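Local coordinates for protein uncharacterized esterase YxiM (Bacillus subtilis, PDB 2O14) that is an uncharacterised member of the GDSL lipolytic family, probably a hydrolase acting on esters, with a galactose-binding-like domain ahead of its catalytic domain, at residues K14-S22 with L147-D157; N81-K92 with T122-N133. All blocks are in the same frame, centred on the assembly; numbering follows the deposited sequence.

Contact 1 (K14-S22 with L147-D157); sequences KVYQFDFGS and LSALKIKKLSD. With MN (manganese (II) ion), chain B.
Tyr-16 and Phe-18 pair with Ile-152 and Leu-150, and the backbone does most of the joining. The strands run antiparallel at 176°, with nearly straight bonds such as Ile-152 N to Tyr-16 O at 2.8 Å. The last rung, Phe-20 N to Ser-148 O, is more bent.

On the face of Tyr-16 and Phe-18, Phe-18 CE2 meets Ile-152 CD1 at 4.1 Å. Phe-20 points toward the partner strand and, with CG beside its backbone N (chi1 -64°), turns its ring edge to the backbone of Ser-148 and Ala-149. Leu-147 CD2 sits over one face, toward the rim, in a CH-pi contact 3.9 Å from the Phe-20 centroid, while Leu-150 CG meets Phe-20 CE2 at 3.5 Å. A serine in place of Phe-20 would probably open a gap between Leu-147 and Leu-150 and take one edge-to-face partner from Phe-80.

Charges close the far end. Asp-157 OD1 takes Lys-154 NZ at 2.9 Å and, at a longer 3.6 Å, Lys-14 NZ, whose poorly ordered chain makes this salt bridge less certain; both ammonium groups share a water.

At the other end Asp-19 grips manganese through OD1 (2.4 Å) and OD2 (2.3 Å), alongside Ser-24, Asp-65 and two waters. In the mixed sheet of this galactose-binding-like beta sandwich, strand 15-20 also pairs in parallel with strand 30-32, whereas strand 146-156 runs antiparallel to both 65-69 and 87-95.

Contact 2 (N81-K92 with T122-N133); sequences NVDLPNGLYEVK and TFQIPVTDGQLN
Asn-81 receives the side-chain amide of Asn-133: ND2 reaches Asn-81 OD1 at 2.9 Å from above the carbonyl plane, the two amides turned 69° apart. Asn-81 OD1 also accepts from Thr-79, and Asn-133 ND2 gives its second bond to Gln-131 OE1, so this amide is fixed in rotation. Val-82 follows, exchanging backbone bonds with Leu-132 and setting CG1 alongside Leu-132 CB at 3.6 Å. Asp-83 OD1 takes Gln-131 NE2 at 2.8 Å on its syn side, the carboxylate and amide planes only 13° from parallel and the donor tilted out of the carboxylate plane; OD2 is held by Tyr-38. Leu-84 then lays CD1 over the centre of the Tyr-89 ring and against Leu-132 CB.

After the turn at Pro-85, Gly-87 resumes the pairing with Val-127; its backbone angles would jam a side chain against the preceding carbonyl. Leu-88 presses CD1 on Pro-126. Tyr-89 points its hydroxyl back to Pro-85 O, donating at 2.6 Å onto a lone pair, which ties the turn to the strand, and Val-127 CG2 lies 3.4 Å from Tyr-89 CD1. Glu-90 CG touches Thr-122 CG2. Val-91 sets CB over one face of Phe-123, 3.9 Å from the ring centroid; Phe-123 CG sits between its backbone N and carbonyl carbon (chi1 66°), which brings the ring over toward Val-91.

Each segment crosses between the two sheets of a beta sandwich: strands 80-83 and 131-138 pair in the five-stranded antiparallel sheet, with 44-46 and 100-105 beside them, while 87-95 joins 120-127 to strand 146-156 in the other.

Contact 2 is nested in sequence inside the loop closed by contact 1, and their centres lie about 10 Å apart. Strand 146-156 lies next to strand 87-95 in one sheet, where Glu-90 N to Lys-153 O (2.6 Å) and Leu-155 N to Leu-88 O (2.8 Å) are probable hydrogen bonds. Where the 81-92 segment passes between the sheets, Leu-84 CD2 packs on Tyr-16 CZ at 3.5 Å. Manganese belongs to contact 1; the Lys-92 side chain in contact 2 is about 14 Å from the ion. Both contacts lie in the galactose-binding-like domain, away from Ser-171, Asp-339 and His-342, the probable catalytic residues.

Contact 1 (K14-S22 with L147-D157)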
loop_
_atom_site.group_PDB
_atom_site.type_symbol
_atom_site.label_atom_id
_atom_site.label_comp_id
_atom_site.label_asym_id
_atom_site.label_seq_id
_atom_site.Cartn_x
_atom_site.Cartn_y
_atom_site.Cartn_z
ATOM N N LYS A 14 24.688 -5.849 -9.513
ATOM C CA LYS A 14 24.473 -6.196 -8.076
ATOM C C LYS A 14 23.051 -6.703 -7.838
ATOM O O LYS A 14 22.195 -5.958 -7.355
ATOM C CB LYS A 14 24.723 -4.967 -7.193
ATOM C CG LYS A 14 26.088 -4.322 -7.394
ATOM C CD LYS A 14 26.222 -3.024 -6.604
ATOM C CE LYS A 14 27.571 -2.349 -6.856
ATOM N NZ LYS A 14 27.717 -1.043 -6.143
ATOM N N VAL A 15 22.803 -7.965 -8.180
ATOM C CA VAL A 15 21.483 -8.563 -7.990
ATOM C C VAL A 15 21.567 -9.908 -7.263
ATOM O O VAL A 15 22.350 -10.788 -7.637
ATOM C CB VAL A 15 20.749 -8.761 -9.346
ATOM C CG1 VAL A 15 21.554 -9.686 -10.249
ATOM C CG2 VAL A 15 19.354 -9.324 -9.108
ATOM N N TYR A 16 20.762 -10.046 -6.214
ATOM C CA TYR A 16 20.706 -11.267 -5.410
ATOM C C TYR A 16 19.356 -11.922 -5.690
ATOM O O TYR A 16 18.316 -11.278 -5.568
ATOM C CB TYR A 16 20.803 -10.929 -3.919
ATOM C CG TYR A 16 22.024 -10.124 -3.534
ATOM C CD1 TYR A 16 22.207 -8.825 -4.001
ATOM C CD2 TYR A 16 22.996 -10.662 -2.697
ATOM C CE1 TYR A 16 23.334 -8.078 -3.642
ATOM C CE2 TYR A 16 24.123 -9.926 -2.332
ATOM C CZ TYR A 16 24.286 -8.639 -2.808
ATOM O OH TYR A 16 25.409 -7.923 -2.461
ATOM N N GLN A 17 19.367 -13.196 -6.065
ATOM C CA GLN A 17 18.125 -13.894 -6.371
ATOM C C GLN A 17 17.972 -15.169 -5.562
ATOM O O GLN A 17 18.844 -16.041 -5.571
ATOM C CB GLN A 17 18.053 -14.186 -7.869
ATOM C CG GLN A 17 18.031 -12.915 -8.696
ATOM C CD GLN A 17 17.960 -13.161 -10.185
ATOM O OE1 GLN A 17 17.926 -12.216 -10.969
ATOM N NE2 GLN A 17 17.935 -14.429 -10.586
ATOM N N PHE A 18 16.846 -15.269 -4.863
ATOM C CA PHE A 18 16.569 -16.412 -4.006
ATOM C C PHE A 18 15.298 -17.142 -4.406
ATOM O O PHE A 18 14.252 -16.527 -4.589
ATOM C CB PHE A 18 16.460 -15.937 -2.552
ATOM C CG PHE A 18 17.702 -15.257 -2.045
ATOM C CD1 PHE A 18 18.841 -15.996 -1.731
ATOM C CD2 PHE A 18 17.749 -13.870 -1.913
ATOM C CE1 PHE A 18 20.010 -15.360 -1.290
ATOM C CE2 PHE A 18 18.913 -13.224 -1.476
ATOM C CZ PHE A 18 20.042 -13.969 -1.163
ATOM N N ASP A 19 15.407 -18.456 -4.557
ATOM C CA ASP A 19 14.271 -19.305 -4.908
ATOM C C ASP A 19 13.960 -20.121 -3.655
ATOM O O ASP A 19 14.638 -21.098 -3.355
ATOM C CB ASP A 19 14.632 -20.229 -6.082
ATOM C CG ASP A 19 13.603 -21.332 -6.305
ATOM O OD1 ASP A 19 12.442 -21.149 -5.899
ATOM O OD2 ASP A 19 13.949 -22.381 -6.896
ATOM N N PHE A 20 12.935 -19.700 -2.926
ATOM C CA PHE A 20 12.537 -20.355 -1.683
ATOM C C PHE A 20 11.748 -21.644 -1.872
ATOM O O PHE A 20 10.867 -21.729 -2.724
ATOM C CB PHE A 20 11.728 -19.371 -0.842
ATOM C CG PHE A 20 12.518 -18.169 -0.400
ATOM C CD1 PHE A 20 13.322 -18.227 0.742
ATOM C CD2 PHE A 20 12.481 -16.986 -1.137
ATOM C CE1 PHE A 20 14.079 -17.123 1.142
ATOM C CE2 PHE A 20 13.234 -15.872 -0.745
ATOM C CZ PHE A 20 14.035 -15.943 0.397
ATOM N N GLY A 21 12.065 -22.642 -1.054
ATOM C CA GLY A 21 11.382 -23.922 -1.139
ATOM C C GLY A 21 12.368 -25.062 -1.306
ATOM O O GLY A 21 13.549 -24.829 -1.550
ATOM N N SER A 22 11.886 -26.297 -1.192
ATOM C CA SER A 22 12.761 -27.458 -1.330
ATOM C C SER A 22 12.426 -28.379 -2.505
ATOM O O SER A 22 13.127 -29.356 -2.738
ATOM C CB SER A 22 12.744 -28.276 -0.033
ATOM O OG SER A 22 11.429 -28.716 0.270
ATOM N N LEU A 147 6.382 -17.432 0.861
ATOM C CA LEU A 147 7.309 -16.696 0.007
ATOM C C LEU A 147 7.968 -17.649 -1.000
ATOM O O LEU A 147 8.595 -18.627 -0.602
ATOM C CB LEU A 147 8.376 -16.018 0.880
ATOM C CG LEU A 147 9.442 -15.202 0.137
ATOM C CD1 LEU A 147 8.789 -14.061 -0.626
ATOM C CD2 LEU A 147 10.470 -14.672 1.121
ATOM N N SER A 148 7.827 -17.371 -2.296
ATOM C CA SER A 148 8.423 -18.223 -3.327
ATOM C C SER A 148 9.761 -17.712 -3.832
ATOM O O SER A 148 10.647 -18.499 -4.141
ATOM C CB SER A 148 7.484 -18.373 -4.536
ATOM O OG SER A 148 6.467 -19.330 -4.303
ATOM N N ALA A 149 9.915 -16.399 -3.939
ATOM C CA ALA A 149 11.178 -15.871 -4.437
ATOM C C ALA A 149 11.421 -14.417 -4.095
ATOM O O ALA A 149 10.500 -13.686 -3.749
ATOM C CB ALA A 149 11.247 -16.049 -5.952
ATOM N N LEU A 150 12.679 -14.009 -4.200
ATOM C CA LEU A 150 13.066 -12.631 -3.956
ATOM C C LEU A 150 14.130 -12.233 -4.961
ATOM O O LEU A 150 15.012 -13.031 -5.292
ATOM C CB LEU A 150 13.654 -12.446 -2.558
ATOM C CG LEU A 150 12.759 -12.409 -1.325
ATOM C CD1 LEU A 150 13.626 -12.109 -0.096
ATOM C CD2 LEU A 150 11.689 -11.339 -1.493
ATOM N N LYS A 151 14.026 -11.009 -5.461
ATOM C CA LYS A 151 15.007 -10.451 -6.375
ATOM C C LYS A 151 15.384 -9.130 -5.725
ATOM O O LYS A 151 14.548 -8.233 -5.590
ATOM C CB LYS A 151 14.417 -10.199 -7.763
ATOM C CG LYS A 151 14.402 -11.417 -8.671
ATOM C CD LYS A 151 14.039 -11.010 -10.092
ATOM C CE LYS A 151 14.176 -12.172 -11.060
ATOM N NZ LYS A 151 13.920 -11.735 -12.466
ATOM N N ILE A 152 16.639 -9.024 -5.306
ATOM C CA ILE A 152 17.129 -7.825 -4.646
ATOM C C ILE A 152 18.203 -7.156 -5.504
ATOM O O ILE A 152 19.247 -7.744 -5.783
ATOM C CB ILE A 152 17.689 -8.198 -3.263
ATOM C CG1 ILE A 152 16.585 -8.894 -2.454
ATOM C CG2 ILE A 152 18.205 -6.962 -2.543
ATOM C CD1 ILE A 152 17.075 -9.601 -1.210
ATOM N N LYS A 153 17.934 -5.924 -5.926
ATOM C CA LYS A 153 18.865 -5.190 -6.771
ATOM C C LYS A 153 19.243 -3.844 -6.160
ATOM O O LYS A 153 18.381 -3.091 -5.705
ATOM C CB LYS A 153 18.236 -4.974 -8.150
ATOM C CG LYS A 153 19.228 -4.539 -9.212
ATOM C CD LYS A 153 18.564 -4.290 -10.557
ATOM C CE LYS A 153 17.732 -3.020 -10.543
ATOM N NZ LYS A 153 17.273 -2.658 -11.916
ATOM N N LYS A 154 20.536 -3.539 -6.159
ATOM C CA LYS A 154 21.014 -2.284 -5.598
ATOM C C LYS A 154 20.771 -1.131 -6.572
ATOM O O LYS A 154 21.140 -1.207 -7.740
ATOM C CB LYS A 154 22.504 -2.390 -5.262
ATOM C CG LYS A 154 23.034 -1.216 -4.452
ATOM C CD LYS A 154 24.444 -1.460 -3.930
ATOM C CE LYS A 154 24.882 -0.298 -3.047
ATOM N NZ LYS A 154 26.232 -0.481 -2.438
ATOM N N LEU A 155 20.150 -0.062 -6.081
ATOM C CA LEU A 155 19.843 1.102 -6.907
ATOM C C LEU A 155 20.824 2.253 -6.725
ATOM O O LEU A 155 21.101 2.994 -7.667
ATOM C CB LEU A 155 18.432 1.609 -6.595
ATOM C CG LEU A 155 17.271 0.648 -6.878
ATOM C CD1 LEU A 155 15.984 1.218 -6.297
ATOM C CD2 LEU A 155 17.138 0.429 -8.381
ATOM N N SER A 156 21.348 2.408 -5.515
ATOM C CA SER A 156 22.275 3.500 -5.239
ATOM C C SER A 156 23.146 3.201 -4.032
ATOM O O SER A 156 22.755 2.419 -3.169
ATOM C CB SER A 156 21.484 4.782 -4.982
ATOM O OG SER A 156 22.302 5.783 -4.402
ATOM N N ASP A 157 24.325 3.821 -3.976
ATOM C CA ASP A 157 25.230 3.629 -2.846
ATOM C C ASP A 157 24.786 4.519 -1.700
ATOM O O ASP A 157 25.270 4.388 -0.572
ATOM C CB ASP A 157 26.676 3.983 -3.217
ATOM C CG ASP A 157 27.277 3.021 -4.224
ATOM O OD1 ASP A 157 26.991 1.806 -4.137
ATOM O OD2 ASP A 157 28.051 3.482 -5.092
HETATM MN MN MN B . 12.200 -23.549 -5.944
HETATM O O HOH W 1 27.805 -2.539 -3.303
HETATM O O HOH W 2 13.653 -23.368 -4.115
HETATM O O HOH W 3 11.203 -23.813 -7.842
#

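Contact 2 (N81-K92 with T122-N133)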
loop_
_atom_site.group_PDB
_atom_site.type_symbol
_atom_site.label_atom_id
_atom_site.label_comp_id
_atom_site.label_asym_id
_atom_site.label_seq_id
_atom_site.Cartn_x
_atom_site.Cartn_y
_atom_site.Cartn_z
ATOM N N ASN A 81 17.129 -13.316 6.501
ATOM C CA ASN A 81 18.125 -12.250 6.525
ATOM C C ASN A 81 19.084 -12.386 5.360
ATOM O O ASN A 81 19.367 -13.494 4.901
ATOM C CB ASN A 81 18.956 -12.288 7.809
ATOM C CG ASN A 81 18.113 -12.427 9.048
ATOM O OD1 ASN A 81 16.966 -11.988 9.085
ATOM N ND2 ASN A 81 18.686 -13.027 10.085
ATOM N N VAL A 82 19.577 -11.247 4.891
ATOM C CA VAL A 82 20.543 -11.222 3.812
ATOM C C VAL A 82 21.464 -10.024 4.020
ATOM O O VAL A 82 21.018 -8.877 4.064
ATOM C CB VAL A 82 19.861 -11.141 2.414
ATOM C CG1 VAL A 82 18.865 -9.995 2.375
ATOM C CG2 VAL A 82 20.923 -10.963 1.332
ATOM N N ASP A 83 22.752 -10.303 4.190
ATOM C CA ASP A 83 23.729 -9.242 4.385
ATOM C C ASP A 83 23.920 -8.524 3.056
ATOM O O ASP A 83 24.065 -9.165 2.013
ATOM C CB ASP A 83 25.057 -9.828 4.871
ATOM C CG ASP A 83 24.922 -10.541 6.198
ATOM O OD1 ASP A 83 24.247 -9.995 7.091
ATOM O OD2 ASP A 83 25.494 -11.638 6.356
ATOM N N LEU A 84 23.913 -7.195 3.100
ATOM C CA LEU A 84 24.065 -6.379 1.897
ATOM C C LEU A 84 24.829 -5.090 2.172
ATOM O O LEU A 84 24.666 -4.475 3.226
ATOM C CB LEU A 84 22.689 -5.980 1.351
ATOM C CG LEU A 84 21.641 -7.046 1.030
ATOM C CD1 LEU A 84 20.296 -6.371 0.763
ATOM C CD2 LEU A 84 22.086 -7.859 -0.171
ATOM N N PRO A 85 25.681 -4.664 1.225
ATOM C CA PRO A 85 26.414 -3.415 1.455
ATOM C C PRO A 85 25.340 -2.342 1.608
ATOM O O PRO A 85 24.292 -2.428 0.966
ATOM C CB PRO A 85 27.212 -3.241 0.167
ATOM C CG PRO A 85 27.470 -4.667 -0.264
ATOM C CD PRO A 85 26.133 -5.332 -0.009
ATOM N N ASN A 86 25.581 -1.343 2.448
ATOM C CA ASN A 86 24.594 -0.288 2.643
ATOM C C ASN A 86 24.260 0.429 1.333
ATOM O O ASN A 86 25.090 0.514 0.428
ATOM C CB ASN A 86 25.098 0.717 3.682
ATOM C CG ASN A 86 25.037 0.169 5.095
ATOM O OD1 ASN A 86 25.738 0.646 5.990
ATOM N ND2 ASN A 86 24.185 -0.830 5.308
ATOM N N GLY A 87 23.034 0.940 1.249
ATOM C CA GLY A 87 22.585 1.647 0.060
ATOM C C GLY A 87 21.081 1.509 -0.101
ATOM O O GLY A 87 20.403 1.037 0.812
ATOM N N LEU A 88 20.554 1.929 -1.248
ATOM C CA LEU A 88 19.124 1.817 -1.518
ATOM C C LEU A 88 18.923 0.595 -2.407
ATOM O O LEU A 88 19.620 0.433 -3.412
ATOM C CB LEU A 88 18.612 3.064 -2.239
ATOM C CG LEU A 88 17.098 3.070 -2.484
ATOM C CD1 LEU A 88 16.379 3.295 -1.155
ATOM C CD2 LEU A 88 16.730 4.167 -3.479
ATOM N N TYR A 89 17.978 -0.265 -2.044
ATOM C CA TYR A 89 17.727 -1.477 -2.817
ATOM C C TYR A 89 16.309 -1.608 -3.357
ATOM O O TYR A 89 15.360 -1.052 -2.805
ATOM C CB TYR A 89 18.028 -2.725 -1.978
ATOM C CG TYR A 89 19.496 -2.984 -1.748
ATOM C CD1 TYR A 89 20.207 -2.287 -0.777
ATOM C CD2 TYR A 89 20.182 -3.914 -2.524
ATOM C CE1 TYR A 89 21.569 -2.515 -0.583
ATOM C CE2 TYR A 89 21.542 -4.147 -2.342
ATOM C CZ TYR A 89 22.229 -3.445 -1.369
ATOM O OH TYR A 89 23.574 -3.675 -1.179
ATOM N N GLU A 90 16.185 -2.346 -4.452
ATOM C CA GLU A 90 14.893 -2.608 -5.051
ATOM C C GLU A 90 14.615 -4.057 -4.701
ATOM O O GLU A 90 15.455 -4.922 -4.940
ATOM C CB GLU A 90 14.943 -2.459 -6.571
ATOM C CG GLU A 90 13.626 -2.830 -7.254
ATOM C CD GLU A 90 13.716 -2.799 -8.772
ATOM O OE1 GLU A 90 14.276 -3.751 -9.366
ATOM O OE2 GLU A 90 13.227 -1.816 -9.367
ATOM N N VAL A 91 13.450 -4.320 -4.123
ATOM C CA VAL A 91 13.092 -5.676 -3.754
ATOM C C VAL A 91 11.832 -6.139 -4.478
ATOM O O VAL A 91 10.756 -5.562 -4.311
ATOM C CB VAL A 91 12.854 -5.799 -2.235
ATOM C CG1 VAL A 91 12.506 -7.243 -1.879
ATOM C CG2 VAL A 91 14.085 -5.354 -1.481
ATOM N N LYS A 92 11.974 -7.169 -5.301
ATOM C CA LYS A 92 10.832 -7.714 -6.011
ATOM C C LYS A 92 10.412 -8.937 -5.207
ATOM O O LYS A 92 11.217 -9.835 -4.971
ATOM C CB LYS A 92 11.216 -8.128 -7.429
ATOM C CG LYS A 92 10.069 -8.775 -8.188
ATOM C CD LYS A 92 10.575 -9.552 -9.393
ATOM C CE LYS A 92 9.458 -10.332 -10.064
ATOM N NZ LYS A 92 9.985 -11.151 -11.194
ATOM N N THR A 122 6.863 -4.858 -6.139
ATOM C CA THR A 122 8.221 -4.379 -5.950
ATOM C C THR A 122 8.236 -3.124 -5.088
ATOM O O THR A 122 7.337 -2.292 -5.177
ATOM C CB THR A 122 8.864 -4.047 -7.313
ATOM O OG1 THR A 122 8.882 -5.225 -8.125
ATOM C CG2 THR A 122 10.283 -3.545 -7.131
ATOM N N PHE A 123 9.254 -2.990 -4.249
ATOM C CA PHE A 123 9.369 -1.801 -3.409
ATOM C C PHE A 123 10.837 -1.482 -3.179
ATOM O O PHE A 123 11.698 -2.349 -3.308
ATOM C CB PHE A 123 8.652 -2.014 -2.072
ATOM C CG PHE A 123 9.282 -3.064 -1.202
ATOM C CD1 PHE A 123 10.229 -2.716 -0.249
ATOM C CD2 PHE A 123 8.922 -4.402 -1.334
ATOM C CE1 PHE A 123 10.809 -3.686 0.568
ATOM C CE2 PHE A 123 9.495 -5.384 -0.524
ATOM C CZ PHE A 123 10.440 -5.024 0.429
ATOM N N GLN A 124 11.121 -0.231 -2.854
ATOM C CA GLN A 124 12.490 0.188 -2.604
ATOM C C GLN A 124 12.683 0.341 -1.107
ATOM O O GLN A 124 11.748 0.691 -0.390
ATOM C CB GLN A 124 12.762 1.504 -3.319
ATOM C CG GLN A 124 12.602 1.389 -4.813
ATOM C CD GLN A 124 12.853 2.695 -5.535
ATOM O OE1 GLN A 124 12.850 2.740 -6.766
ATOM N NE2 GLN A 124 13.067 3.766 -4.777
ATOM N N ILE A 125 13.894 0.077 -0.631
ATOM C CA ILE A 125 14.161 0.169 0.795
ATOM C C ILE A 125 15.629 0.461 1.077
ATOM O O ILE A 125 16.521 -0.127 0.463
ATOM C CB ILE A 125 13.780 -1.161 1.497
ATOM C CG1 ILE A 125 13.952 -1.043 3.013
ATOM C CG2 ILE A 125 14.664 -2.290 0.976
ATOM C CD1 ILE A 125 13.526 -2.289 3.756
ATOM N N PRO A 126 15.900 1.399 1.994
ATOM C CA PRO A 126 17.308 1.677 2.282
ATOM C C PRO A 126 17.853 0.669 3.291
ATOM O O PRO A 126 17.157 0.278 4.231
ATOM C CB PRO A 126 17.275 3.101 2.837
ATOM C CG PRO A 126 15.935 3.169 3.518
ATOM C CD PRO A 126 15.028 2.464 2.532
ATOM N N VAL A 127 19.087 0.227 3.075
ATOM C CA VAL A 127 19.741 -0.707 3.981
ATOM C C VAL A 127 20.841 0.114 4.654
ATOM O O VAL A 127 21.747 0.615 3.985
ATOM C CB VAL A 127 20.349 -1.890 3.215
ATOM C CG1 VAL A 127 21.091 -2.805 4.176
ATOM C CG2 VAL A 127 19.247 -2.659 2.498
ATOM N N THR A 128 20.755 0.257 5.973
ATOM C CA THR A 128 21.716 1.059 6.713
ATOM C C THR A 128 22.546 0.313 7.751
ATOM O O THR A 128 23.594 0.803 8.165
ATOM C CB THR A 128 21.002 2.223 7.419
ATOM O OG1 THR A 128 19.924 1.704 8.211
ATOM C CG2 THR A 128 20.445 3.205 6.400
ATOM N N ASP A 129 22.081 -0.852 8.193
ATOM C CA ASP A 129 22.834 -1.621 9.182
ATOM C C ASP A 129 23.536 -2.816 8.532
ATOM O O ASP A 129 23.995 -3.729 9.219
ATOM C CB ASP A 129 21.925 -2.093 10.329
ATOM C CG ASP A 129 20.763 -2.941 9.852
ATOM O OD1 ASP A 129 20.923 -3.659 8.843
ATOM O OD2 ASP A 129 19.690 -2.904 10.497
ATOM N N GLY A 130 23.607 -2.793 7.203
ATOM C CA GLY A 130 24.273 -3.849 6.458
ATOM C C GLY A 130 23.551 -5.178 6.335
ATOM O O GLY A 130 24.166 -6.173 5.954
ATOM N N GLN A 131 22.256 -5.207 6.638
ATOM C CA GLN A 131 21.492 -6.451 6.550
ATOM C C GLN A 131 19.993 -6.205 6.386
ATOM O O GLN A 131 19.423 -5.328 7.040
ATOM C CB GLN A 131 21.734 -7.298 7.805
ATOM C CG GLN A 131 21.126 -8.686 7.756
ATOM C CD GLN A 131 21.356 -9.462 9.043
ATOM O OE1 GLN A 131 20.729 -9.188 10.062
ATOM N NE2 GLN A 131 22.265 -10.426 9.000
ATOM N N LEU A 132 19.364 -6.986 5.510
ATOM C CA LEU A 132 17.926 -6.873 5.255
ATOM C C LEU A 132 17.208 -8.024 5.960
ATOM O O LEU A 132 17.613 -9.180 5.831
ATOM C CB LEU A 132 17.654 -6.947 3.748
ATOM C CG LEU A 132 16.188 -7.006 3.305
ATOM C CD1 LEU A 132 15.486 -5.694 3.630
ATOM C CD2 LEU A 132 16.121 -7.285 1.812
ATOM N N ASN A 133 16.151 -7.708 6.707
ATOM C CA ASN A 133 15.388 -8.728 7.425
ATOM C C ASN A 133 13.933 -8.606 7.000
ATOM O O ASN A 133 13.247 -7.634 7.336
ATOM C CB ASN A 133 15.539 -8.539 8.936
ATOM C CG ASN A 133 16.982 -8.257 9.338
ATOM O OD1 ASN A 133 17.443 -7.121 9.260
ATOM N ND2 ASN A 133 17.706 -9.296 9.741
#